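Local coordinates for FAD-linked sulfhydryl oxidase ERV1 (Arabidopsis thaliana, PDB 2HJ3), which catalyses FAD-dependent disulfide bond formation in small cysteine-containing proteins of the mitochondrial intermembrane space, passing electrons from thiols to oxygen to give hydrogen peroxide, at residues A[84-89]-A[94-99]; A[68-73]-A[78-83]. All coordinates share one frame; numbering follows the deposited sequence.

Interaction 1: A[84-89]-A[94-99]. With FAD (flavin-adenine dinucleotide), chain K; SO4 (sulfate ion), chain D; SO4 (sulfate ion), chain F.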
loop_
_atom_site.group_PDB
_atom_site.type_symbol
_atom_site.label_atom_id
_atom_site.label_comp_id
_atom_site.label_asym_id
_atom_site.label_seq_id
_atom_site.Cartn_x
_atom_site.Cartn_y
_atom_site.Cartn_z
ATOM N N VAL A 84 1.615 13.493 8.444
ATOM C CA VAL A 84 2.679 13.066 7.558
ATOM C C VAL A 84 2.369 13.582 6.162
ATOM O O VAL A 84 3.217 14.188 5.515
ATOM C CB VAL A 84 2.804 11.532 7.556
ATOM C CG1 VAL A 84 3.555 11.058 6.312
ATOM C CG2 VAL A 84 3.532 11.091 8.821
ATOM N N HIS A 85 1.140 13.368 5.711
ATOM C CA HIS A 85 0.742 13.833 4.389
ATOM C C HIS A 85 0.914 15.355 4.283
ATOM O O HIS A 85 1.294 15.869 3.231
ATOM C CB HIS A 85 -0.708 13.435 4.113
ATOM C CG HIS A 85 -1.114 13.564 2.677
ATOM N ND1 HIS A 85 -2.322 13.097 2.202
ATOM C CD2 HIS A 85 -0.469 14.090 1.611
ATOM C CE1 HIS A 85 -2.400 13.327 0.904
ATOM N NE2 HIS A 85 -1.288 13.927 0.519
ATOM N N ASN A 86 0.650 16.079 5.368
ATOM C CA ASN A 86 0.803 17.538 5.328
ATOM C C ASN A 86 2.252 17.996 5.175
ATOM O O ASN A 86 2.524 18.988 4.504
ATOM C CB ASN A 86 0.180 18.192 6.563
ATOM C CG ASN A 86 -1.307 18.366 6.421
ATOM O OD1 ASN A 86 -1.800 18.589 5.323
ATOM N ND2 ASN A 86 -2.031 18.287 7.524
ATOM N N THR A 87 3.183 17.279 5.793
ATOM C CA THR A 87 4.585 17.641 5.667
ATOM C C THR A 87 4.969 17.570 4.190
ATOM O O THR A 87 5.731 18.399 3.697
ATOM C CB THR A 87 5.464 16.686 6.475
ATOM O OG1 THR A 87 5.096 16.772 7.859
ATOM C CG2 THR A 87 6.928 17.035 6.317
ATOM N N VAL A 88 4.433 16.577 3.480
ATOM C CA VAL A 88 4.717 16.447 2.062
ATOM C C VAL A 88 4.019 17.597 1.331
ATOM O O VAL A 88 4.632 18.268 0.502
ATOM C CB VAL A 88 4.231 15.088 1.509
ATOM C CG1 VAL A 88 4.494 15.012 0.008
ATOM C CG2 VAL A 88 4.958 13.946 2.221
ATOM N N ASN A 89 2.747 17.839 1.655
ATOM C CA ASN A 89 2.001 18.936 1.032
ATOM C C ASN A 89 2.758 20.258 1.168
ATOM O O ASN A 89 2.939 20.985 0.192
ATOM C CB ASN A 89 0.616 19.105 1.669
ATOM C CG ASN A 89 -0.353 17.998 1.287
ATOM O OD1 ASN A 89 -0.246 17.400 0.219
ATOM N ND2 ASN A 89 -1.321 17.745 2.151
ATOM N N LYS A 94 1.644 22.899 -1.464
ATOM C CA LYS A 94 0.246 22.532 -1.657
ATOM C C LYS A 94 -0.535 22.878 -0.395
ATOM O O LYS A 94 0.057 23.112 0.662
ATOM C CB LYS A 94 0.122 21.032 -1.927
ATOM C CG LYS A 94 0.598 20.568 -3.291
ATOM C CD LYS A 94 0.459 19.052 -3.391
ATOM C CE LYS A 94 0.510 18.568 -4.826
ATOM N NZ LYS A 94 -0.635 19.090 -5.637
ATOM N N LEU A 95 -1.858 22.917 -0.505
ATOM C CA LEU A 95 -2.705 23.218 0.643
ATOM C C LEU A 95 -2.449 22.200 1.757
ATOM O O LEU A 95 -2.081 21.053 1.485
ATOM C CB LEU A 95 -4.175 23.167 0.227
ATOM C CG LEU A 95 -4.699 24.300 -0.665
ATOM C CD1 LEU A 95 -5.985 23.870 -1.349
ATOM C CD2 LEU A 95 -4.931 25.550 0.185
ATOM N N VAL A 96 -2.625 22.632 3.005
ATOM C CA VAL A 96 -2.440 21.772 4.174
ATOM C C VAL A 96 -3.834 21.468 4.718
ATOM O O VAL A 96 -4.607 22.374 5.028
ATOM C CB VAL A 96 -1.568 22.470 5.249
ATOM C CG1 VAL A 96 -1.671 21.745 6.587
ATOM C CG2 VAL A 96 -0.114 22.492 4.783
ATOM N N PHE A 97 -4.138 20.179 4.816
ATOM C CA PHE A 97 -5.438 19.677 5.245
ATOM C C PHE A 97 -5.634 19.721 6.755
ATOM O O PHE A 97 -4.728 19.379 7.503
ATOM C CB PHE A 97 -5.571 18.231 4.729
ATOM C CG PHE A 97 -6.923 17.615 4.941
ATOM C CD1 PHE A 97 -7.892 17.671 3.945
ATOM C CD2 PHE A 97 -7.221 16.948 6.128
ATOM C CE1 PHE A 97 -9.140 17.065 4.128
ATOM C CE2 PHE A 97 -8.469 16.340 6.320
ATOM C CZ PHE A 97 -9.423 16.398 5.322
ATOM N N PRO A 98 -6.821 20.159 7.222
ATOM C CA PRO A 98 -7.108 20.228 8.663
ATOM C C PRO A 98 -7.385 18.816 9.164
ATOM O O PRO A 98 -8.444 18.242 8.900
ATOM C CB PRO A 98 -8.339 21.125 8.732
ATOM C CG PRO A 98 -9.041 20.838 7.434
ATOM C CD PRO A 98 -7.905 20.785 6.438
ATOM N N CYS A 99 -6.427 18.263 9.897
ATOM C CA CYS A 99 -6.540 16.896 10.379
ATOM C C CYS A 99 -7.684 16.566 11.315
ATOM O O CYS A 99 -7.753 15.452 11.829
ATOM C CB CYS A 99 -5.223 16.464 11.008
ATOM S SG CYS A 99 -3.825 16.561 9.852
HETATM P PA FAD K . -2.423 14.190 -2.735
HETATM O O1A FAD K . -1.414 14.853 -1.862
HETATM O O2A FAD K . -2.138 13.054 -3.660
HETATM O O5B FAD K . -3.906 13.871 -2.367
HETATM C C5B FAD K . -4.865 12.880 -2.045
HETATM C C4B FAD K . -6.107 13.737 -1.940
HETATM O O4B FAD K . -6.367 13.299 -0.580
HETATM C C3B FAD K . -6.423 15.260 -1.972
HETATM O O3B FAD K . -6.835 15.733 -3.255
HETATM C C2B FAD K . -7.337 15.436 -0.841
HETATM O O2B FAD K . -8.670 15.100 -1.073
HETATM C C1B FAD K . -6.714 14.468 0.173
HETATM N N9A FAD K . -5.758 14.884 1.156
HETATM C C8A FAD K . -4.764 15.892 1.184
HETATM N N7A FAD K . -4.062 16.082 2.261
HETATM C C5A FAD K . -4.565 15.113 3.121
HETATM C C6A FAD K . -4.330 14.754 4.464
HETATM N N6A FAD K . -3.448 15.487 5.174
HETATM N N1A FAD K . -5.086 13.723 5.008
HETATM C C2A FAD K . -6.080 13.054 4.372
HETATM N N3A FAD K . -6.271 13.398 3.017
HETATM C C4A FAD K . -5.499 14.458 2.460
HETATM N N1 FAD K . 5.855 13.786 -4.292
HETATM C C2 FAD K . 6.966 14.572 -4.538
HETATM O O2 FAD K . 7.073 15.305 -5.540
HETATM N N3 FAD K . 7.898 14.445 -3.523
HETATM C C4 FAD K . 7.747 13.633 -2.372
HETATM O O4 FAD K . 8.805 13.618 -1.661
HETATM C C4X FAD K . 6.600 12.881 -2.177
HETATM N N5 FAD K . 6.391 11.930 -1.117
HETATM C C5X FAD K . 5.304 11.035 -0.975
HETATM C C6 FAD K . 5.277 10.082 0.067
HETATM C C7 FAD K . 4.185 9.165 0.137
HETATM C C7M FAD K . 4.244 8.107 1.249
HETATM C C8 FAD K . 3.109 9.219 -0.804
HETATM C C8M FAD K . 1.826 8.398 -0.862
HETATM C C9 FAD K . 3.177 10.165 -1.834
HETATM C C9A FAD K . 4.252 11.071 -2.025
HETATM N N10 FAD K . 4.528 12.153 -3.006
HETATM C C10 FAD K . 5.618 12.963 -3.209
HETATM C "C1'" FAD K . 3.437 12.510 -3.850
HETATM C "C2'" FAD K . 2.476 13.571 -3.423
HETATM O "O2'" FAD K . 2.383 13.597 -1.962
HETATM C "C3'" FAD K . 1.213 13.664 -4.222
HETATM O "O3'" FAD K . 0.452 12.492 -3.986
HETATM C "C4'" FAD K . 1.033 14.238 -5.619
HETATM O "O4'" FAD K . 1.833 15.446 -5.750
HETATM C "C5'" FAD K . -0.326 14.653 -6.010
HETATM O "O5'" FAD K . -0.941 15.685 -5.233
HETATM P P FAD K . -2.493 15.873 -5.220
HETATM O O1P FAD K . -2.377 17.323 -5.109
HETATM O O2P FAD K . -3.269 15.207 -6.291
HETATM O O3P FAD K . -2.876 15.337 -3.743
HETATM S S SO4 D . -3.291 21.680 -4.038
HETATM O O1 SO4 D . -2.276 21.576 -5.109
HETATM O O2 SO4 D . -2.846 22.657 -3.025
HETATM O O3 SO4 D . -4.577 22.124 -4.613
HETATM O O4 SO4 D . -3.470 20.362 -3.397
HETATM S S SO4 F . -0.142 19.878 10.232
HETATM O O1 SO4 F . 0.684 19.960 11.447
HETATM O O2 SO4 F . 0.504 20.641 9.151
HETATM O O3 SO4 F . -0.288 18.466 9.831
HETATM O O4 SO4 F . -1.475 20.445 10.505
#
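Both ends of the N86 side-chain amide bond the backbone of F97. F97 N donates to N86 OD1 at 2.9 Å, tilted from the carbonyl plane. N86 ND2 donates to F97 O at 2.9 Å, on a lone pair. With CG swung beside its own backbone N (chi1 -82°), this amide faces the loop, and V96 CG1 lies against N86 OD1 at 3.4 Å. One turn on, K94 N binds N89 O at 2.8 Å, so the loop is tied to helix 74-91 at two points. This pairing of helix and following loop lies in the FAD-binding four-helix bundle of the ERV/ALR fold, and the adenine sits between its two sides, near F97 and the H85 ring. N89 ND2 reaches adenine N7A at 3.2 Å and, weakly, N86 OD1. Replacing N86 with an alanine would probably leave both polar backbone atoms of F97 without their side-chain mates and let the loop shift over the adenine. H85 NE2 holds phosphate oxygen O1A of FAD at 2.6 Å, its ND1 being bound by H22. Bent at chi4, K94 brings NZ to FAD O1P, and a sulfate bridges K94 NZ and L95 N.

Interaction 2: A[68-73]-A[78-83]. With FAD (flavin-adenine dinucleotide), chain K; SO4 (sulfate ion), chain F.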
loop_
_atom_site.group_PDB
_atom_site.type_symbol
_atom_site.label_atom_id
_atom_site.label_comp_id
_atom_site.label_asym_id
_atom_site.label_seq_id
_atom_site.Cartn_x
_atom_site.Cartn_y
_atom_site.Cartn_z
ATOM N N PRO A 68 7.671 8.983 14.383
ATOM C CA PRO A 68 7.229 7.586 14.321
ATOM C C PRO A 68 5.711 7.423 14.297
ATOM O O PRO A 68 4.976 8.218 14.885
ATOM C CB PRO A 68 7.889 6.954 15.555
ATOM C CG PRO A 68 8.054 8.101 16.500
ATOM C CD PRO A 68 8.465 9.241 15.599
ATOM N N ALA A 69 5.251 6.387 13.606
ATOM C CA ALA A 69 3.824 6.114 13.484
ATOM C C ALA A 69 3.119 5.960 14.828
ATOM O O ALA A 69 3.599 5.253 15.702
ATOM C CB ALA A 69 3.604 4.852 12.633
ATOM N N GLN A 70 1.975 6.624 14.978
ATOM C CA GLN A 70 1.177 6.540 16.205
ATOM C C GLN A 70 0.065 5.549 15.881
ATOM O O GLN A 70 -0.943 5.917 15.276
ATOM C CB GLN A 70 0.546 7.894 16.550
ATOM C CG GLN A 70 1.508 9.055 16.764
ATOM C CD GLN A 70 1.960 9.181 18.203
ATOM O OE1 GLN A 70 1.146 9.158 19.119
ATOM N NE2 GLN A 70 3.263 9.331 18.406
ATOM N N ALA A 71 0.247 4.296 16.285
ATOM C CA ALA A 71 -0.735 3.258 15.988
ATOM C C ALA A 71 -1.537 2.790 17.188
ATOM O O ALA A 71 -2.165 1.732 17.145
ATOM C CB ALA A 71 -0.038 2.068 15.337
ATOM N N GLY A 72 -1.539 3.588 18.246
ATOM C CA GLY A 72 -2.262 3.214 19.447
ATOM C C GLY A 72 -3.752 3.050 19.258
ATOM O O GLY A 72 -4.390 2.323 20.018
ATOM N N SER A 73 -4.312 3.724 18.260
ATOM C CA SER A 73 -5.746 3.641 17.992
ATOM C C SER A 73 -6.097 4.298 16.660
ATOM O O SER A 73 -5.243 4.907 16.010
ATOM C CB SER A 73 -6.539 4.318 19.112
ATOM O OG SER A 73 -6.230 5.702 19.196
ATOM N N SER A 78 -5.025 7.864 12.175
ATOM C CA SER A 78 -5.644 8.758 11.193
ATOM C C SER A 78 -4.959 10.111 11.218
ATOM O O SER A 78 -4.589 10.651 10.178
ATOM C CB SER A 78 -7.114 9.001 11.517
ATOM O OG SER A 78 -7.823 7.798 11.646
ATOM N N GLN A 79 -4.812 10.662 12.419
ATOM C CA GLN A 79 -4.186 11.971 12.593
ATOM C C GLN A 79 -2.744 11.931 12.126
ATOM O O GLN A 79 -2.331 12.726 11.280
ATOM C CB GLN A 79 -4.236 12.392 14.062
ATOM C CG GLN A 79 -5.643 12.561 14.617
ATOM C CD GLN A 79 -6.382 13.711 13.969
ATOM O OE1 GLN A 79 -7.570 13.598 13.659
ATOM N NE2 GLN A 79 -5.688 14.832 13.768
ATOM N N TRP A 80 -1.978 10.994 12.676
ATOM C CA TRP A 80 -0.578 10.860 12.317
ATOM C C TRP A 80 -0.391 10.824 10.801
ATOM O O TRP A 80 0.448 11.539 10.251
ATOM C CB TRP A 80 0.007 9.584 12.931
ATOM C CG TRP A 80 1.424 9.351 12.511
ATOM C CD1 TRP A 80 2.536 9.959 13.007
ATOM C CD2 TRP A 80 1.869 8.510 11.443
ATOM N NE1 TRP A 80 3.654 9.555 12.311
ATOM C CE2 TRP A 80 3.271 8.666 11.343
ATOM C CE3 TRP A 80 1.219 7.642 10.559
ATOM C CZ2 TRP A 80 4.036 7.986 10.393
ATOM C CZ3 TRP A 80 1.976 6.965 9.613
ATOM C CH2 TRP A 80 3.374 7.142 9.538
ATOM N N LEU A 81 -1.179 9.994 10.125
ATOM C CA LEU A 81 -1.075 9.865 8.672
ATOM C C LEU A 81 -1.399 11.185 7.974
ATOM O O LEU A 81 -0.844 11.492 6.924
ATOM C CB LEU A 81 -2.014 8.760 8.179
ATOM C CG LEU A 81 -1.743 8.181 6.789
ATOM C CD1 LEU A 81 -0.291 7.732 6.669
ATOM C CD2 LEU A 81 -2.678 7.012 6.560
ATOM N N CYS A 82 -2.298 11.965 8.569
ATOM C CA CYS A 82 -2.676 13.258 8.008
ATOM C C CYS A 82 -1.543 14.260 8.187
ATOM O O CYS A 82 -1.276 15.079 7.298
ATOM C CB CYS A 82 -3.949 13.771 8.684
ATOM S SG CYS A 82 -4.435 15.473 8.242
ATOM N N HIS A 83 -0.860 14.187 9.331
ATOM C CA HIS A 83 0.253 15.104 9.598
ATOM C C HIS A 83 1.402 14.782 8.669
ATOM O O HIS A 83 2.088 15.674 8.167
ATOM C CB HIS A 83 0.723 14.996 11.056
ATOM C CG HIS A 83 -0.299 15.446 12.050
ATOM N ND1 HIS A 83 -0.833 16.716 12.043
ATOM C CD2 HIS A 83 -0.945 14.774 13.031
ATOM C CE1 HIS A 83 -1.773 16.804 12.966
ATOM N NE2 HIS A 83 -1.862 15.638 13.579
HETATM P PA FAD K . -2.423 14.190 -2.735
HETATM O O1A FAD K . -1.414 14.853 -1.862
HETATM O O2A FAD K . -2.138 13.054 -3.660
HETATM O O5B FAD K . -3.906 13.871 -2.367
HETATM C C5B FAD K . -4.865 12.880 -2.045
HETATM C C4B FAD K . -6.107 13.737 -1.940
HETATM O O4B FAD K . -6.367 13.299 -0.580
HETATM C C3B FAD K . -6.423 15.260 -1.972
HETATM O O3B FAD K . -6.835 15.733 -3.255
HETATM C C2B FAD K . -7.337 15.436 -0.841
HETATM O O2B FAD K . -8.670 15.100 -1.073
HETATM C C1B FAD K . -6.714 14.468 0.173
HETATM N N9A FAD K . -5.758 14.884 1.156
HETATM C C8A FAD K . -4.764 15.892 1.184
HETATM N N7A FAD K . -4.062 16.082 2.261
HETATM C C5A FAD K . -4.565 15.113 3.121
HETATM C C6A FAD K . -4.330 14.754 4.464
HETATM N N6A FAD K . -3.448 15.487 5.174
HETATM N N1A FAD K . -5.086 13.723 5.008
HETATM C C2A FAD K . -6.080 13.054 4.372
HETATM N N3A FAD K . -6.271 13.398 3.017
HETATM C C4A FAD K . -5.499 14.458 2.460
HETATM N N1 FAD K . 5.855 13.786 -4.292
HETATM C C2 FAD K . 6.966 14.572 -4.538
HETATM O O2 FAD K . 7.073 15.305 -5.540
HETATM N N3 FAD K . 7.898 14.445 -3.523
HETATM C C4 FAD K . 7.747 13.633 -2.372
HETATM O O4 FAD K . 8.805 13.618 -1.661
HETATM C C4X FAD K . 6.600 12.881 -2.177
HETATM N N5 FAD K . 6.391 11.930 -1.117
HETATM C C5X FAD K . 5.304 11.035 -0.975
HETATM C C6 FAD K . 5.277 10.082 0.067
HETATM C C7 FAD K . 4.185 9.165 0.137
HETATM C C7M FAD K . 4.244 8.107 1.249
HETATM C C8 FAD K . 3.109 9.219 -0.804
HETATM C C8M FAD K . 1.826 8.398 -0.862
HETATM C C9 FAD K . 3.177 10.165 -1.834
HETATM C C9A FAD K . 4.252 11.071 -2.025
HETATM N N10 FAD K . 4.528 12.153 -3.006
HETATM C C10 FAD K . 5.618 12.963 -3.209
HETATM C "C1'" FAD K . 3.437 12.510 -3.850
HETATM C "C2'" FAD K . 2.476 13.571 -3.423
HETATM O "O2'" FAD K . 2.383 13.597 -1.962
HETATM C "C3'" FAD K . 1.213 13.664 -4.222
HETATM O "O3'" FAD K . 0.452 12.492 -3.986
HETATM C "C4'" FAD K . 1.033 14.238 -5.619
HETATM O "O4'" FAD K . 1.833 15.446 -5.750
HETATM C "C5'" FAD K . -0.326 14.653 -6.010
HETATM O "O5'" FAD K . -0.941 15.685 -5.233
HETATM P P FAD K . -2.493 15.873 -5.220
HETATM O O1P FAD K . -2.377 17.323 -5.109
HETATM O O2P FAD K . -3.269 15.207 -6.291
HETATM O O3P FAD K . -2.876 15.337 -3.743
HETATM S S SO4 F . -0.142 19.878 10.232
HETATM O O1 SO4 F . 0.684 19.960 11.447
HETATM O O2 SO4 F . 0.504 20.641 9.151
HETATM O O3 SO4 F . -0.288 18.466 9.831
HETATM O O4 SO4 F . -1.475 20.445 10.505
#
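A69 sets its CA over one face of the W80 indole, 3.6 Å from the centroid of the five-membered ring and 21° off the ring normal, a CH-pi contact made by the backbone carbon. The methyl group extends the same cover along the six-membered ring, with A69 CB 3.9 Å from W80 CH2. Q70 continues the layer: its backbone N stands over the same face, offset toward the rim, 3.7 Å from W80 CG. P68 O also comes close, 3.2 Å from W80 NE1, but approaches obliquely and makes no hydrogen bond; the indole N-H is instead bonded to N67 O, of the residue just ahead of segment 68-73. The indole reaches the loop because W80 CG is anti to its backbone N (chi1 176°), which throws the ring outward from helix 74-91 against the chain that leads into that helix. This is the tight part of the contact, and W80 is buried, with M44 of helix 34-50 also against it.

The solvent side is looser. Q70 is exposed; its CG only grazes the indole, 4.0 Å from W80 CD1, and the bend at chi2 carries the amide away, its plane 37° from the ring.

The contact joins the connection after helix 54-66 to the second turn of helix 74-91, through W80, within the helical bundle; S73, at the N-cap position, ends the loop. Farther along the helix, C82 and H83 turn to other partners: C82 O receives a weak hydrogen bond from FAD N6A, and H83 ND1 binds a sulfate oxygen, O3, at 2.9 Å. With no hydrogen bond between 68-73 and 78-83, the loop is held to the indole by dispersion and CH-pi attraction, while the polar N-H of W80 is satisfied at N67.

Interactions 1 and 2 follow one another along the chain, their centres 13 Å apart, and share helix 74-91. Interaction 2 packs the loop entering that helix; interaction 1 packs the loop leaving it. The disulfide C99 SG to C82 SG (2.0 Å) fixes loop 94-99 to helix 74-91 beside the adenine, and is distinct from the redox-active C53-C56 pair; F97 CD2 packs 3.8 Å from C82 SG. Both touch FAD, but unequally: 84-89 and 94-99 supply six residues of its pocket, 78-83 just C82. The W80 side chain remains about 7 Å from that of W18, an FAD-binding residue. One sulfate ion is shared, bound by N86 and H83.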